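Local coordinates for protein flavohemoglobin (Malassezia yamatoensis, PDB 6O0A) that binds heme and FAD and, as a flavohemoglobin, probably detoxifies nitric oxide by oxidising it to nitrate with electrons from NAD(P)H, at residues Leu20-Lys23 with Ser24-Val27; Trp143-Val146 with Tyr147-Ala151; Pro322-Gly325 with Glu326-Arg330. All blocks are in the same frame, centred on the assembly; numbering follows the deposited sequence.

Overall arrangement
Contacts 1 and 2 belong to the heme-binding globin domain and touch each other: both carboxylate oxygens of Glu145, in contact 2, take hydrogen bonds from Ser21 and Ser24 of contact 1. Contact 1 lies at the surface, where the N-terminal segment turns into helix 25-53, and is largely polar. Contact 2, along helix 137-163, is buried and is mainly aromatic and aliphatic, with one flank against the heme. Contact 3 sits on the other side of the chain's centre, about 46 Å from contact 2 (centre to centre), at the start of helix 324-332 in the NAD-binding domain; it is again a surface contact, mixing charged groups with leucine.

Contact 1 (Leu20-Lys23 with Ser24-Val27); sequences LSTK and SQPV
Gln25 reaches back along the chain to Leu20: its NE2 donates to Leu20 O over 2.9 Å. Leu20 O lies near the plane of the Gln25 amide, while NE2 stands 40° out of the Leu20 carbonyl plane. The other end of the same amide is tied by a water, which donates to Gln25 OE1 and also bonds to Thr22 OG1, so both ends of the amide are held. In the turn that leads the N-terminal segment into helix 25-53, Ser21 forms an ST motif. Its carbonyl O receives Gln25 N at 3.1 Å and, weakly, Ser24 N; its hydroxyl OG, placed between the backbone N and the carbonyl carbon (chi1 73°), accepts from Ser24 N at 3.1 Å. Nonpolar contact is modest: Leu20 CD1 rests on Ser24 CB at 3.7 Å, while CD2 lies alongside Gln25 CG at 3.9 Å, the two side chains running past each other in opposite directions. The Pro26 ring brings CD to within 3.2 Å of Thr22 O. The turn is fastened to helix 137-163 by Glu145, which binds Ser21 N and Ser24 OG, and by Glu141, salt-bridged to Lys23 NZ; Leu20 also packs on Ile87 and Leu88 of helix 75-89.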
# COMPACT_ATOMS: atom_id res chain seq x y z
N LEU A 20 -15.85 1.06 -22.70
CA LEU A 20 -15.81 -0.26 -23.32
C LEU A 20 -16.81 -0.31 -24.47
O LEU A 20 -18.00 -0.02 -24.28
CB LEU A 20 -16.11 -1.37 -22.32
CG LEU A 20 -15.95 -2.78 -22.92
CD1 LEU A 20 -14.50 -3.01 -23.35
CD2 LEU A 20 -16.43 -3.87 -21.97
N SER A 21 -16.32 -0.68 -25.65
CA SER A 21 -17.13 -0.67 -26.86
C SER A 21 -18.29 -1.67 -26.79
O SER A 21 -18.19 -2.73 -26.17
CB SER A 21 -16.27 -0.99 -28.08
OG SER A 21 -15.93 -2.37 -28.10
N THR A 22 -19.38 -1.31 -27.46
CA THR A 22 -20.51 -2.22 -27.60
C THR A 22 -20.08 -3.56 -28.20
O THR A 22 -20.58 -4.62 -27.81
CB THR A 22 -21.58 -1.56 -28.46
OG1 THR A 22 -22.00 -0.34 -27.83
CG2 THR A 22 -22.77 -2.48 -28.67
N LYS A 23 -19.13 -3.52 -29.13
CA LYS A 23 -18.65 -4.76 -29.74
C LYS A 23 -18.02 -5.68 -28.70
O LYS A 23 -18.21 -6.90 -28.74
CB LYS A 23 -17.66 -4.43 -30.85
CG LYS A 23 -17.14 -5.62 -31.65
CD LYS A 23 -16.14 -5.11 -32.68
CE LYS A 23 -15.95 -6.09 -33.84
NZ LYS A 23 -14.92 -7.12 -33.56
N SER A 24 -17.26 -5.11 -27.76
CA SER A 24 -16.49 -5.93 -26.85
C SER A 24 -17.31 -6.43 -25.67
O SER A 24 -17.00 -7.50 -25.13
CB SER A 24 -15.28 -5.16 -26.32
OG SER A 24 -14.25 -5.12 -27.29
N GLN A 25 -18.32 -5.68 -25.26
CA GLN A 25 -19.11 -6.00 -24.06
C GLN A 25 -19.54 -7.47 -24.01
O GLN A 25 -19.23 -8.15 -23.02
CB GLN A 25 -20.33 -5.07 -23.96
CG GLN A 25 -19.98 -3.67 -23.48
CD GLN A 25 -21.02 -2.64 -23.88
OE1 GLN A 25 -22.19 -2.96 -24.07
NE2 GLN A 25 -20.59 -1.39 -24.03
N PRO A 26 -20.23 -8.01 -25.02
CA PRO A 26 -20.69 -9.40 -24.91
C PRO A 26 -19.55 -10.40 -24.87
O PRO A 26 -19.69 -11.47 -24.26
CB PRO A 26 -21.54 -9.60 -26.18
CG PRO A 26 -21.69 -8.27 -26.79
CD PRO A 26 -20.55 -7.44 -26.35
N VAL A 27 -18.42 -10.09 -25.50
CA VAL A 27 -17.29 -11.00 -25.45
C VAL A 27 -16.71 -11.05 -24.04
O VAL A 27 -16.40 -12.13 -23.52
CB VAL A 27 -16.23 -10.61 -26.49
CG1 VAL A 27 -15.05 -11.58 -26.44
CG2 VAL A 27 -16.85 -10.56 -27.88
O HOH W 1 -23.72 -0.84 -25.24

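Contact 2 (Trp143-Val146 with Tyr147-Ala151); sequences WTEV and YWLLA. With HEM (protoporphyrin IX containing Fe), chain C.
Thr144 and Trp148, one helical turn apart, lie side by side and point the same way. The methyl CG2 of Thr144 meets the indole at its edge, in the ring plane, 3.6 Å from Trp148 CD1. It is put there by a first torsion that sets CG2 opposite the backbone N, leaving OG1 to bond with Tyr120 OH and Val140 O. Tyr147 comes at the same indole from a different direction: its CD1 stands 3.7 Å above the indole plane, over the centre, whereas Trp148 CG lies at the edge of the phenol ring, in its plane. The two ring planes stand nearly at right angles. With CG anti to the backbone N (chi1 179°), the tyrosine ring extends toward the heme, where CE2 approaches the vinyl carbon CBB of the heme at 3.6 Å and the hydroxyl reaches Tyr116 O. Leu150 takes the neighbouring stretch of porphyrin rim, its CD2 3.5 Å from the heme methyl CMB. Beneath these side chains run four successive i to i+4 backbone bonds, from Tyr147 N to Trp143 O at 2.8 Å through to Leu150 N to Val146 O at 3.2 Å; they set Thr144 and Trp148, and likewise Val146 and Leu150, one turn apart on the same flank of the helix. The segment belongs to the last helix of the globin domain, and its flank carrying Tyr147, Leu150 and Ala151 forms part of the heme pocket wall. Around the helix, Tyr120 of helix 115-131 meets Tyr147 edge-to-face and Trp148 with the ring planes about 35° apart. Trp143 packs on Ile28, Leu32 and Ile35 of helix 25-53 and its NE1 hydrogen-bonds to Thr31 OG1, while Val146 and Leu150 pack on Phe83 of helix 75-89.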
# COMPACT_ATOMS: atom_id res chain seq x y z
N TRP A 143 -10.34 -8.30 -24.92
CA TRP A 143 -9.53 -8.15 -23.72
C TRP A 143 -8.40 -7.13 -23.92
O TRP A 143 -8.00 -6.45 -22.97
CB TRP A 143 -9.00 -9.52 -23.28
CG TRP A 143 -10.08 -10.28 -22.58
CD1 TRP A 143 -10.92 -11.22 -23.12
CD2 TRP A 143 -10.52 -10.08 -21.22
NE1 TRP A 143 -11.83 -11.65 -22.17
CE2 TRP A 143 -11.60 -10.97 -21.00
CE3 TRP A 143 -10.09 -9.26 -20.18
CZ2 TRP A 143 -12.26 -11.04 -19.77
CZ3 TRP A 143 -10.74 -9.34 -18.96
CH2 TRP A 143 -11.81 -10.23 -18.76
N THR A 144 -7.91 -6.98 -25.15
CA THR A 144 -6.98 -5.90 -25.44
C THR A 144 -7.61 -4.54 -25.18
O THR A 144 -6.97 -3.64 -24.62
CB THR A 144 -6.49 -6.03 -26.89
OG1 THR A 144 -5.75 -7.25 -27.01
CG2 THR A 144 -5.62 -4.85 -27.29
N GLU A 145 -8.88 -4.36 -25.58
CA GLU A 145 -9.56 -3.10 -25.29
C GLU A 145 -9.63 -2.85 -23.79
O GLU A 145 -9.36 -1.74 -23.33
CB GLU A 145 -10.96 -3.11 -25.90
CG GLU A 145 -11.64 -1.74 -25.76
CD GLU A 145 -13.04 -1.69 -26.34
OE1 GLU A 145 -13.40 -2.58 -27.14
OE2 GLU A 145 -13.78 -0.75 -25.98
N VAL A 146 -10.00 -3.88 -23.02
CA VAL A 146 -10.05 -3.78 -21.57
C VAL A 146 -8.68 -3.38 -21.02
O VAL A 146 -8.57 -2.46 -20.21
CB VAL A 146 -10.53 -5.11 -20.95
CG1 VAL A 146 -10.44 -5.09 -19.42
CG2 VAL A 146 -11.95 -5.42 -21.39
N TYR A 147 -7.62 -4.06 -21.48
CA TYR A 147 -6.28 -3.73 -21.01
C TYR A 147 -5.95 -2.26 -21.25
O TYR A 147 -5.44 -1.58 -20.36
CB TYR A 147 -5.22 -4.61 -21.69
CG TYR A 147 -3.81 -4.26 -21.23
CD1 TYR A 147 -3.06 -3.27 -21.87
CD2 TYR A 147 -3.25 -4.90 -20.13
CE1 TYR A 147 -1.77 -2.94 -21.43
CE2 TYR A 147 -1.96 -4.58 -19.69
CZ TYR A 147 -1.24 -3.59 -20.33
OH TYR A 147 0.03 -3.27 -19.88
N TRP A 148 -6.19 -1.76 -22.46
CA TRP A 148 -5.73 -0.41 -22.76
C TRP A 148 -6.60 0.66 -22.11
O TRP A 148 -6.09 1.75 -21.81
CB TRP A 148 -5.62 -0.21 -24.28
CG TRP A 148 -4.37 -0.88 -24.77
CD1 TRP A 148 -4.27 -1.97 -25.60
CD2 TRP A 148 -3.02 -0.56 -24.38
NE1 TRP A 148 -2.95 -2.32 -25.78
CE2 TRP A 148 -2.17 -1.47 -25.04
CE3 TRP A 148 -2.46 0.42 -23.56
CZ2 TRP A 148 -0.78 -1.42 -24.89
CZ3 TRP A 148 -1.09 0.46 -23.41
CH2 TRP A 148 -0.26 -0.46 -24.07
N LEU A 149 -7.88 0.38 -21.88
CA LEU A 149 -8.68 1.31 -21.08
C LEU A 149 -8.08 1.50 -19.71
O LEU A 149 -7.98 2.63 -19.20
CB LEU A 149 -10.11 0.78 -20.95
CG LEU A 149 -11.04 0.95 -22.14
CD1 LEU A 149 -12.34 0.22 -21.87
CD2 LEU A 149 -11.29 2.43 -22.37
N LEU A 150 -7.68 0.39 -19.08
CA LEU A 150 -7.10 0.44 -17.74
C LEU A 150 -5.71 1.07 -17.77
O LEU A 150 -5.39 1.93 -16.94
CB LEU A 150 -7.06 -0.98 -17.18
CG LEU A 150 -6.51 -1.33 -15.80
CD1 LEU A 150 -7.17 -0.48 -14.74
CD2 LEU A 150 -6.80 -2.79 -15.55
N ALA A 151 -4.87 0.66 -18.72
CA ALA A 151 -3.53 1.24 -18.83
C ALA A 151 -3.60 2.75 -19.03
O ALA A 151 -2.84 3.50 -18.41
CB ALA A 151 -2.77 0.58 -19.98
CHA HEM C . 1.79 -3.65 -8.46
CHB HEM C . -1.89 -3.63 -11.65
CHC HEM C . 1.19 -2.38 -15.19
CHD HEM C . 4.91 -3.05 -12.15
C1A HEM C . 0.53 -3.74 -9.01
C2A HEM C . -0.69 -4.04 -8.30
C3A HEM C . -1.71 -4.03 -9.17
C4A HEM C . -1.16 -3.73 -10.48
CMA HEM C . -3.19 -4.31 -8.88
CAA HEM C . -0.79 -4.30 -6.78
CBA HEM C . -1.02 -2.93 -6.16
CGA HEM C . -1.05 -3.04 -4.65
O1A HEM C . -0.11 -3.66 -4.07
O2A HEM C . -2.00 -2.52 -4.03
C1B HEM C . -1.39 -3.28 -12.89
C2B HEM C . -2.15 -3.14 -14.11
C3B HEM C . -1.30 -2.81 -15.10
C4B HEM C . 0.03 -2.71 -14.52
CMB HEM C . -3.68 -3.37 -14.19
CAB HEM C . -1.59 -2.52 -16.60
CBB HEM C . -2.80 -2.28 -17.11
C1C HEM C . 2.46 -2.49 -14.67
C2C HEM C . 3.68 -2.33 -15.43
C3C HEM C . 4.72 -2.51 -14.59
C4C HEM C . 4.18 -2.81 -13.29
CMC HEM C . 3.69 -1.96 -16.93
CAC HEM C . 6.25 -2.48 -14.88
CBC HEM C . 6.76 -2.79 -16.08
C1D HEM C . 4.38 -3.26 -10.90
C2D HEM C . 5.16 -3.50 -9.70
C3D HEM C . 4.32 -3.68 -8.69
C4D HEM C . 2.96 -3.55 -9.19
CMD HEM C . 6.71 -3.54 -9.66
CAD HEM C . 4.73 -3.96 -7.22
CBD HEM C . 4.39 -5.42 -6.92
CGD HEM C . 5.44 -6.36 -7.46
O1D HEM C . 6.66 -6.13 -7.22
O2D HEM C . 5.05 -7.37 -8.11
NA HEM C . 0.20 -3.55 -10.34
NB HEM C . -0.07 -3.02 -13.17
NC HEM C . 2.79 -2.78 -13.36
ND HEM C . 3.04 -3.29 -10.55
FE HEM C . 1.46 -2.89 -11.81

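Contact 3 (Pro322-Gly325 with Glu326-Arg330); sequences PLRG and ELLER
Leu328 N donates to Arg324 O at 2.9 Å. Leu327 N to Leu323 O and Glu329 N to Gly325 O are the bonds before and after it; the three wind the first turns of the helix from Leu323, its N-cap residue. Gly325 O has a second donor, a water that bridges to Glu329 OE2, 2.8 Å from that carboxylate oxygen. The glutamate chain bends at chi2 (-56°), which turns the carboxylate back toward this water, and OE2 is also salt-bridged to Lys332. Glu326 extends instead toward Arg235, its salt-bridge partner on strand 234-239. The helix is the crossover of a beta-alpha-beta unit, linking strands 308-315 and 336-343 of the parallel sheet in the NAD-binding domain. On its sheet-facing side Leu327 packs against Tyr341 and Leu328 against Val339. Arg324, extended from CG to NE, runs obliquely across Leu328, whose CD1 sits over the centre of one guanidinium face, 3.7 Å above the plane. The same arginine makes a cation-pi contact with Tyr341. Nearer the backbone, Arg324 CG lies 3.9 Å from Leu328 CD1. Leu323 packs on Leu294 of helix 290-302 and on Ala237.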
# COMPACT_ATOMS: atom_id res chain seq x y z
N PRO A 322 5.51 -1.09 19.22
CA PRO A 322 6.46 -0.13 18.65
C PRO A 322 5.92 1.28 18.72
O PRO A 322 4.75 1.53 18.42
CB PRO A 322 6.63 -0.61 17.20
CG PRO A 322 5.42 -1.38 16.90
CD PRO A 322 4.92 -1.97 18.20
N LEU A 323 6.77 2.21 19.17
CA LEU A 323 6.49 3.64 19.15
C LEU A 323 5.35 4.02 20.09
O LEU A 323 4.76 5.10 19.95
CB LEU A 323 6.18 4.12 17.73
CG LEU A 323 7.28 3.72 16.73
CD1 LEU A 323 6.95 4.29 15.35
CD2 LEU A 323 8.65 4.19 17.20
N ARG A 324 5.02 3.17 21.06
CA ARG A 324 3.92 3.48 21.98
C ARG A 324 4.19 4.76 22.76
O ARG A 324 3.29 5.60 22.91
CB ARG A 324 3.68 2.33 22.94
CG ARG A 324 2.73 2.67 24.08
CD ARG A 324 2.16 1.40 24.72
NE ARG A 324 1.25 1.72 25.81
CZ ARG A 324 1.64 1.90 27.06
NH1 ARG A 324 2.93 1.79 27.37
NH2 ARG A 324 0.75 2.19 28.01
N GLY A 325 5.41 4.92 23.28
CA GLY A 325 5.69 6.12 24.07
C GLY A 325 5.45 7.39 23.28
O GLY A 325 4.82 8.33 23.78
N GLU A 326 5.93 7.43 22.04
CA GLU A 326 5.76 8.61 21.21
C GLU A 326 4.30 8.83 20.83
O GLU A 326 3.83 9.97 20.82
CB GLU A 326 6.63 8.48 19.96
CG GLU A 326 6.51 9.65 19.02
CD GLU A 326 7.44 9.53 17.84
OE1 GLU A 326 8.33 8.64 17.87
OE2 GLU A 326 7.29 10.31 16.88
N LEU A 327 3.58 7.75 20.52
CA LEU A 327 2.16 7.89 20.23
C LEU A 327 1.42 8.49 21.41
O LEU A 327 0.59 9.39 21.24
CB LEU A 327 1.57 6.53 19.85
CG LEU A 327 0.06 6.51 19.56
CD1 LEU A 327 -0.28 7.44 18.40
CD2 LEU A 327 -0.37 5.07 19.25
N LEU A 328 1.72 8.01 22.62
CA LEU A 328 1.05 8.55 23.80
C LEU A 328 1.37 10.02 24.01
O LEU A 328 0.50 10.81 24.39
CB LEU A 328 1.42 7.74 25.04
CG LEU A 328 0.93 6.28 25.03
CD1 LEU A 328 1.31 5.58 26.31
CD2 LEU A 328 -0.57 6.21 24.80
N GLU A 329 2.62 10.42 23.76
CA GLU A 329 2.98 11.83 23.93
C GLU A 329 2.22 12.70 22.95
O GLU A 329 1.67 13.75 23.32
CB GLU A 329 4.49 12.03 23.77
CG GLU A 329 5.30 11.48 24.92
CD GLU A 329 4.89 12.06 26.26
OE1 GLU A 329 4.91 13.30 26.43
OE2 GLU A 329 4.54 11.27 27.16
N ARG A 330 2.17 12.29 21.67
CA ARG A 330 1.43 13.06 20.68
C ARG A 330 -0.05 13.14 21.02
O ARG A 330 -0.67 14.19 20.88
CB ARG A 330 1.61 12.46 19.28
CG ARG A 330 3.00 12.59 18.70
CD ARG A 330 3.38 14.04 18.41
NE ARG A 330 3.81 14.75 19.61
CZ ARG A 330 4.95 14.51 20.25
NH1 ARG A 330 5.79 13.56 19.81
NH2 ARG A 330 5.25 15.21 21.35
O HOH W 2 4.74 8.52 26.63